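Local coordinates for carbohydrate kinase, FGGY (Rhodospirillum rubrum, PDB 3IFR), which probably phosphorylates D-xylulose at the expense of ATP, as a xylulose kinase of the FGGY family of carbohydrate kinases, at residues A115-E120 / V139-R144; T130-T135 / A182-F187. One frame throughout, in Å; residues are numbered along the deposited sequence.

Contact 1. Residues A115-E120 / V139-R144; sequences AELRAE and VTAKLR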
ATOM      1  N   ALA A 115      -5.109 -21.163  -9.016  1.00 22.69           N
ATOM      2  CA  ALA A 115      -6.203 -22.064  -9.394  1.00 26.15           C
ATOM      3  C   ALA A 115      -6.284 -23.368  -8.540  1.00 28.36           C
ATOM      4  O   ALA A 115      -7.374 -23.736  -8.094  1.00 30.53           O
ATOM      5  CB  ALA A 115      -6.187 -22.347 -10.899  1.00 22.04           C
ATOM      6  N   GLU A 116      -5.153 -24.041  -8.285  1.00 27.57           N
ATOM      7  CA  GLU A 116      -5.172 -25.235  -7.439  1.00 31.40           C
ATOM      8  C   GLU A 116      -5.594 -24.913  -6.027  1.00 29.73           C
ATOM      9  O   GLU A 116      -6.425 -25.599  -5.455  1.00 33.67           O
ATOM     10  CB  GLU A 116      -3.806 -25.932  -7.383  1.00 33.02           C
ATOM     11  CG  GLU A 116      -3.089 -25.968  -8.687  1.00 33.41           C
ATOM     12  CD  GLU A 116      -1.786 -26.699  -8.587  1.00 39.51           C
ATOM     13  OE1 GLU A 116      -0.734 -26.026  -8.428  1.00 39.32           O
ATOM     14  OE2 GLU A 116      -1.809 -27.956  -8.642  1.00 48.05           O
ATOM     15  N   LEU A 117      -4.977 -23.892  -5.448  1.00 29.53           N
ATOM     16  CA  LEU A 117      -5.296 -23.484  -4.088  1.00 31.93           C
ATOM     17  C   LEU A 117      -6.791 -23.260  -3.998  1.00 30.80           C
ATOM     18  O   LEU A 117      -7.484 -23.772  -3.117  1.00 31.01           O
ATOM     19  CB  LEU A 117      -4.548 -22.187  -3.727  1.00 28.97           C
ATOM     20  CG  LEU A 117      -3.090 -22.450  -3.377  1.00 29.06           C
ATOM     21  CD1 LEU A 117      -2.309 -21.157  -3.224  1.00 23.93           C
ATOM     22  CD2 LEU A 117      -3.025 -23.347  -2.134  1.00 24.67           C
ATOM     23  N   ARG A 118      -7.276 -22.469  -4.932  1.00 30.14           N
ATOM     24  CA  ARG A 118      -8.697 -22.154  -4.980  1.00 35.58           C
ATOM     25  C   ARG A 118      -9.555 -23.429  -5.108  1.00 33.56           C
ATOM     26  O   ARG A 118     -10.612 -23.518  -4.512  1.00 35.19           O
ATOM     27  CB  ARG A 118      -8.947 -21.182  -6.119  1.00 31.12           C
ATOM     28  CG  ARG A 118     -10.003 -20.262  -5.854  1.00 35.62           C
ATOM     29  CD  ARG A 118      -9.536 -18.873  -6.085  1.00 39.49           C
ATOM     30  NE  ARG A 118      -9.474 -18.558  -7.496  1.00 41.72           N
ATOM     31  CZ  ARG A 118      -9.093 -17.374  -7.955  1.00 45.63           C
ATOM     32  NH1 ARG A 118      -8.753 -16.423  -7.092  1.00 36.32           N
ATOM     33  NH2 ARG A 118      -9.046 -17.141  -9.268  1.00 50.92           N
ATOM     34  N   ALA A 119      -9.072 -24.425  -5.842  1.00 30.11           N
ATOM     35  CA  ALA A 119      -9.797 -25.688  -5.979  1.00 33.40           C
ATOM     36  C   ALA A 119      -9.652 -26.599  -4.759  1.00 35.02           C
ATOM     37  O   ALA A 119     -10.507 -27.458  -4.500  1.00 33.70           O
ATOM     38  CB  ALA A 119      -9.343 -26.431  -7.231  1.00 29.18           C
ATOM     39  N   GLU A 120      -8.572 -26.401  -4.012  1.00 34.08           N
ATOM     40  CA  GLU A 120      -8.271 -27.239  -2.873  1.00 30.66           C
ATOM     41  C   GLU A 120      -8.763 -26.709  -1.504  1.00 33.56           C
ATOM     42  O   GLU A 120      -8.920 -27.491  -0.570  1.00 32.91           O
ATOM     43  CB  GLU A 120      -6.778 -27.532  -2.871  1.00 33.92           C
ATOM     44  CG  GLU A 120      -6.201 -28.030  -1.563  1.00 30.72           C
ATOM     45  CD  GLU A 120      -4.697 -27.900  -1.579  1.00 35.28           C
ATOM     46  OE1 GLU A 120      -4.156 -27.678  -2.690  1.00 34.84           O
ATOM     47  OE2 GLU A 120      -4.060 -28.001  -0.502  1.00 35.36           O
ATOM     48  N   VAL A 139       2.025 -15.417  -0.203  1.00 19.90           N
ATOM     49  CA  VAL A 139       3.294 -16.132  -0.083  1.00 22.11           C
ATOM     50  C   VAL A 139       3.112 -17.629  -0.437  1.00 22.34           C
ATOM     51  O   VAL A 139       3.921 -18.216  -1.160  1.00 19.69           O
ATOM     52  CB  VAL A 139       3.814 -15.985   1.324  1.00 19.67           C
ATOM     53  CG1 VAL A 139       5.055 -16.896   1.551  1.00 20.35           C
ATOM     54  CG2 VAL A 139       4.140 -14.507   1.552  1.00 18.11           C
ATOM     55  N   THR A 140       2.012 -18.207   0.046  1.00 22.35           N
ATOM     56  CA  THR A 140       1.610 -19.589  -0.261  1.00 21.59           C
ATOM     57  C   THR A 140       1.532 -19.913  -1.768  1.00 21.49           C
ATOM     58  O   THR A 140       1.999 -20.964  -2.210  1.00 21.04           O
ATOM     59  CB  THR A 140       0.256 -19.878   0.381  1.00 21.74           C
ATOM     60  OG1 THR A 140       0.403 -19.859   1.810  1.00 23.88           O
ATOM     61  CG2 THR A 140      -0.306 -21.210  -0.082  1.00 23.39           C
ATOM     62  N   ALA A 141       0.929 -19.037  -2.557  1.00 18.70           N
ATOM     63  CA  ALA A 141       0.891 -19.250  -4.007  1.00 19.19           C
ATOM     64  C   ALA A 141       2.303 -19.260  -4.601  1.00 23.44           C
ATOM     65  O   ALA A 141       2.689 -20.204  -5.289  1.00 22.14           O
ATOM     66  CB  ALA A 141       0.042 -18.209  -4.707  1.00 18.82           C
ATOM     67  N   LYS A 142       3.083 -18.215  -4.330  1.00 22.36           N
ATOM     68  CA  LYS A 142       4.474 -18.216  -4.760  1.00 20.58           C
ATOM     69  C   LYS A 142       5.261 -19.430  -4.271  1.00 20.32           C
ATOM     70  O   LYS A 142       6.036 -19.985  -5.043  1.00 22.46           O
ATOM     71  CB  LYS A 142       5.172 -16.908  -4.408  1.00 21.62           C
ATOM     72  CG  LYS A 142       4.690 -15.754  -5.274  1.00 21.87           C
ATOM     73  CD  LYS A 142       5.003 -14.452  -4.613  1.00 25.19           C
ATOM     74  CE  LYS A 142       4.698 -13.208  -5.503  1.00 23.92           C
ATOM     75  NZ  LYS A 142       3.349 -12.625  -5.282  1.00 27.12           N
ATOM     76  N   LEU A 143       5.050 -19.871  -3.030  1.00 19.91           N
ATOM     77  CA  LEU A 143       5.688 -21.107  -2.537  1.00 20.62           C
ATOM     78  C   LEU A 143       5.324 -22.360  -3.368  1.00 22.64           C
ATOM     79  O   LEU A 143       6.219 -23.096  -3.791  1.00 23.00           O
ATOM     80  CB  LEU A 143       5.372 -21.344  -1.068  1.00 20.74           C
ATOM     81  CG  LEU A 143       6.471 -21.118  -0.037  1.00 23.11           C
ATOM     82  CD1 LEU A 143       7.659 -20.389  -0.604  1.00 19.89           C
ATOM     83  CD2 LEU A 143       5.904 -20.436   1.258  1.00 19.56           C
ATOM     84  N   ARG A 144       4.030 -22.590  -3.630  1.00 22.84           N
ATOM     85  CA  ARG A 144       3.604 -23.725  -4.468  1.00 20.50           C
ATOM     86  C   ARG A 144       4.290 -23.676  -5.835  1.00 21.70           C
ATOM     87  O   ARG A 144       4.658 -24.711  -6.368  1.00 21.38           O
ATOM     88  CB  ARG A 144       2.088 -23.710  -4.705  1.00 22.61           C
ATOM     89  CG  ARG A 144       1.231 -24.045  -3.537  1.00 21.82           C
ATOM     90  CD  ARG A 144       1.345 -25.491  -3.111  1.00 23.91           C
ATOM     91  NE  ARG A 144       0.325 -25.802  -2.115  1.00 29.80           N
ATOM     92  CZ  ARG A 144      -0.902 -26.273  -2.374  1.00 27.83           C
ATOM     93  NH1 ARG A 144      -1.287 -26.525  -3.621  1.00 26.24           N
ATOM     94  NH2 ARG A 144      -1.751 -26.494  -1.372  1.00 25.75           N
TER
HETATM   95  O   HOH W   1      -3.738 -28.274  -5.040  1.00 41.98           O
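Arg-144 reaches from helix 139-149 to Glu-120 at the end of helix 111-120, passing Leu-117 on the way. From CB its chain starts with CG beside the backbone N, anti to the carbonyl carbon, and bends at chi2 (-68°), a course that carries the guanidinium toward the other helix. NE is bonded outside the pair, to the backbone O of Leu-202. CZ lies beneath a methyl group: Leu-117 CD2 sits 3.6 Å from Arg-144 CZ, over one face of the guanidinium but displaced toward its rim. The two outer nitrogens meet Glu-120 end-on. Arg-144 NH1 donates to Glu-120 OE1 at 3.2 Å, and Arg-144 NH2 to both carboxylate oxygens, at 3.0 Å for Glu-120 OE1 and 2.9 Å for Glu-120 OE2. The two planes are only 20° apart, a nearly coplanar salt bridge, and all three bonds arrive on the syn side of the carboxylate; NH1 uses the syn lone pair of OE1, whereas NH2 is tilted out of the carboxylate plane for both oxygens. OE1 thus accepts from both nitrogens. The setting is a helix-helix packing within the N-terminal FGGY domain: the axes of the two short segments approach to 10.6 Å, with N-to-C directions 115° from each other. Replacing Arg-144 by an alanine would probably leave the Glu-120 carboxylate without its positive mate and the Leu-202 carbonyl without this donor. The other methyl of Leu-117 turns to the near face of helix 139-149: Leu-117 CD1 lies 3.7 Å from Thr-140 CG2 and 4.1 Å from Ala-141 CB.

Contact 2. Residues T130-T135 / A182-F187; sequences TGNGVT and ALEGGF
Asn-132 has its CG beside the backbone N (chi1 -75°), and chi2 of -96° turns the amide so that ND2 faces Leu-183 and OD1 faces Glu-184. The contact rests on the amide lying against the backbone of helix 179-185. Asn-132 ND2 comes within 3.6 Å of Leu-183 O, but this is not a hydrogen bond; ND2 donates to Leu-286 O from a separate loop and, less surely placed, to Thr-130 O. On the other side of the amide, Asn-132 OD1 is 3.9 Å from Glu-184 CA. No direct hydrogen bond joins the segments, but water 2 bridges them, donating to Asn-132 OD1 at 3.0 Å and to Glu-184 O at 2.8 Å. On the loop side, chi1 of 68° places Thr-130 OG1 where it accepts from Asn-132 N at 3.0 Å, an ST turn that ties the start of the loop to the end of helix 123-130. The same hydroxyl is also hydrogen-bonded to Phe-126 O, one turn back. Gly-131, between them, has positive phi as the chain leaves that helix. The facing helix leaves helical backbone angles at Gly-186, whose carbonyl O is 4.4 Å from Thr-130 CG2. Beside this end, the Glu-184 side chain is about 3 Å, between nearest atoms, from a bound phosphate ion, probably carried over from crystallisation. Positive phi at Gly-186, with Phe-187 N bonded back to Ala-182 O at 2.7 Å and Gly-186 N to Leu-183 O, identifies the helix C-terminus as a Schellman motif, packed here against an ST turn.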
ATOM      1  N   THR A 130      -8.145 -15.406   7.158  1.00 30.28           N
ATOM      2  CA  THR A 130      -6.923 -14.639   7.123  1.00 30.09           C
ATOM      3  C   THR A 130      -7.235 -13.188   6.749  1.00 28.23           C
ATOM      4  O   THR A 130      -6.337 -12.356   6.686  1.00 25.07           O
ATOM      5  CB  THR A 130      -6.052 -15.160   6.020  1.00 27.68           C
ATOM      6  OG1 THR A 130      -6.689 -14.834   4.781  1.00 31.10           O
ATOM      7  CG2 THR A 130      -5.942 -16.669   6.119  1.00 32.13           C
ATOM      8  N   GLY A 131      -8.504 -12.912   6.462  1.00 28.94           N
ATOM      9  CA  GLY A 131      -8.918 -11.608   5.982  1.00 30.33           C
ATOM     10  C   GLY A 131      -8.306 -11.192   4.653  1.00 26.66           C
ATOM     11  O   GLY A 131      -8.365 -10.031   4.269  1.00 27.73           O
ATOM     12  N   ASN A 132      -7.725 -12.147   3.949  1.00 28.10           N
ATOM     13  CA  ASN A 132      -7.114 -11.914   2.637  1.00 26.41           C
ATOM     14  C   ASN A 132      -7.517 -13.045   1.701  1.00 27.76           C
ATOM     15  O   ASN A 132      -7.784 -14.147   2.172  1.00 29.59           O
ATOM     16  CB  ASN A 132      -5.607 -11.880   2.778  1.00 23.69           C
ATOM     17  CG  ASN A 132      -5.134 -10.606   3.404  1.00 24.53           C
ATOM     18  OD1 ASN A 132      -4.747  -9.668   2.703  1.00 25.80           O
ATOM     19  ND2 ASN A 132      -5.233 -10.523   4.736  1.00 26.24           N
ATOM     20  N   GLY A 133      -7.566 -12.785   0.399  1.00 20.81           N
ATOM     21  CA  GLY A 133      -8.142 -13.732  -0.526  1.00 22.48           C
ATOM     22  C   GLY A 133      -7.119 -14.689  -1.098  1.00 22.93           C
ATOM     23  O   GLY A 133      -5.906 -14.492  -0.974  1.00 22.76           O
ATOM     24  N   VAL A 134      -7.612 -15.747  -1.732  1.00 20.83           N
ATOM     25  CA  VAL A 134      -6.749 -16.650  -2.432  1.00 18.62           C
ATOM     26  C   VAL A 134      -6.288 -16.011  -3.727  1.00 18.07           C
ATOM     27  O   VAL A 134      -7.023 -15.953  -4.697  1.00 17.68           O
ATOM     28  CB  VAL A 134      -7.448 -17.913  -2.740  1.00 23.98           C
ATOM     29  CG1 VAL A 134      -6.468 -18.826  -3.459  1.00 25.95           C
ATOM     30  CG2 VAL A 134      -7.891 -18.561  -1.442  1.00 22.38           C
ATOM     31  N   THR A 135      -5.070 -15.495  -3.726  1.00 16.80           N
ATOM     32  CA  THR A 135      -4.573 -14.760  -4.881  1.00 19.02           C
ATOM     33  C   THR A 135      -3.073 -15.039  -5.076  1.00 18.66           C
ATOM     34  O   THR A 135      -2.443 -15.674  -4.215  1.00 16.07           O
ATOM     35  CB  THR A 135      -4.859 -13.196  -4.785  1.00 19.60           C
ATOM     36  OG1 THR A 135      -3.911 -12.547  -3.915  1.00 16.71           O
ATOM     37  CG2 THR A 135      -6.285 -12.897  -4.292  1.00 16.89           C
ATOM     38  N   ALA A 182       2.965 -11.920   7.391  1.00 18.36           N
ATOM     39  CA  ALA A 182       2.368 -13.234   7.562  1.00 18.41           C
ATOM     40  C   ALA A 182       0.853 -13.273   7.249  1.00 19.52           C
ATOM     41  O   ALA A 182       0.338 -14.247   6.698  1.00 20.85           O
ATOM     42  CB  ALA A 182       2.667 -13.768   8.975  1.00 20.31           C
ATOM     43  N   LEU A 183       0.147 -12.210   7.588  1.00 19.81           N
ATOM     44  CA  LEU A 183      -1.277 -12.080   7.311  1.00 18.02           C
ATOM     45  C   LEU A 183      -1.536 -11.852   5.817  1.00 19.75           C
ATOM     46  O   LEU A 183      -2.315 -12.568   5.187  1.00 20.94           O
ATOM     47  CB  LEU A 183      -1.811 -10.886   8.096  1.00 19.88           C
ATOM     48  CG  LEU A 183      -3.206 -10.861   8.733  1.00 23.42           C
ATOM     49  CD1 LEU A 183      -3.922  -9.465   8.485  1.00 23.23           C
ATOM     50  CD2 LEU A 183      -4.074 -12.004   8.309  1.00 18.85           C
ATOM     51  N   GLU A 184      -0.905 -10.850   5.225  1.00 16.82           N
ATOM     52  CA  GLU A 184      -1.096 -10.699   3.799  1.00 20.45           C
ATOM     53  C   GLU A 184      -0.669 -11.992   3.140  1.00 21.59           C
ATOM     54  O   GLU A 184      -1.308 -12.454   2.209  1.00 24.10           O
ATOM     55  CB  GLU A 184      -0.334  -9.493   3.236  1.00 19.44           C
ATOM     56  CG  GLU A 184      -0.906  -8.174   3.760  1.00 22.82           C
ATOM     57  CD  GLU A 184      -0.566  -6.999   2.900  1.00 21.72           C
ATOM     58  OE1 GLU A 184      -0.260  -7.155   1.709  1.00 23.68           O
ATOM     59  OE2 GLU A 184      -0.621  -5.905   3.425  1.00 21.97           O
ATOM     60  N   GLY A 185       0.382 -12.598   3.679  1.00 20.46           N
ATOM     61  CA  GLY A 185       0.963 -13.798   3.115  1.00 20.90           C
ATOM     62  C   GLY A 185       0.141 -15.084   3.165  1.00 22.44           C
ATOM     63  O   GLY A 185       0.406 -15.992   2.386  1.00 22.28           O
ATOM     64  N   GLY A 186      -0.813 -15.195   4.094  1.00 24.81           N
ATOM     65  CA  GLY A 186      -1.694 -16.357   4.154  1.00 18.79           C
ATOM     66  C   GLY A 186      -1.378 -17.241   5.335  1.00 21.18           C
ATOM     67  O   GLY A 186      -1.923 -18.326   5.455  1.00 23.60           O
ATOM     68  N   PHE A 187      -0.527 -16.785   6.243  1.00 18.55           N
ATOM     69  CA  PHE A 187      -0.145 -17.658   7.335  1.00 20.47           C
ATOM     70  C   PHE A 187      -0.856 -17.440   8.663  1.00 25.68           C
ATOM     71  O   PHE A 187      -0.783 -18.301   9.561  1.00 27.80           O
ATOM     72  CB  PHE A 187       1.357 -17.600   7.560  1.00 23.28           C
ATOM     73  CG  PHE A 187       2.163 -17.972   6.352  1.00 22.32           C
ATOM     74  CD1 PHE A 187       1.780 -19.039   5.548  1.00 22.12           C
ATOM     75  CD2 PHE A 187       3.317 -17.264   6.016  1.00 24.05           C
ATOM     76  CE1 PHE A 187       2.522 -19.380   4.414  1.00 22.15           C
ATOM     77  CE2 PHE A 187       4.089 -17.637   4.888  1.00 20.59           C
ATOM     78  CZ  PHE A 187       3.677 -18.690   4.101  1.00 20.13           C
TER
HETATM   79  O   HOH W   2      -2.980 -10.928   0.574  1.00 26.87           O

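The centres of the two contacts lie about 11 Å apart, on the same side of the chain's centre, and all four segments belong to the N-terminal FGGY domain. Their order along the chain alternates: 115-120, 130-135, 139-144, 182-187. Loop 130-135 of contact 2 follows helix 123-130 and leads into helix 139-149, which supplies one side of contact 1. The contacts also touch directly: Phe-187, just beyond helix 179-185, packs on Val-139 and Thr-140 of helix 139-149, which also meets helix 111-120, while Arg-118 NH1 makes a weak hydrogen bond to Val-134 O. Sequence-distant segments thus interlock within a single domain.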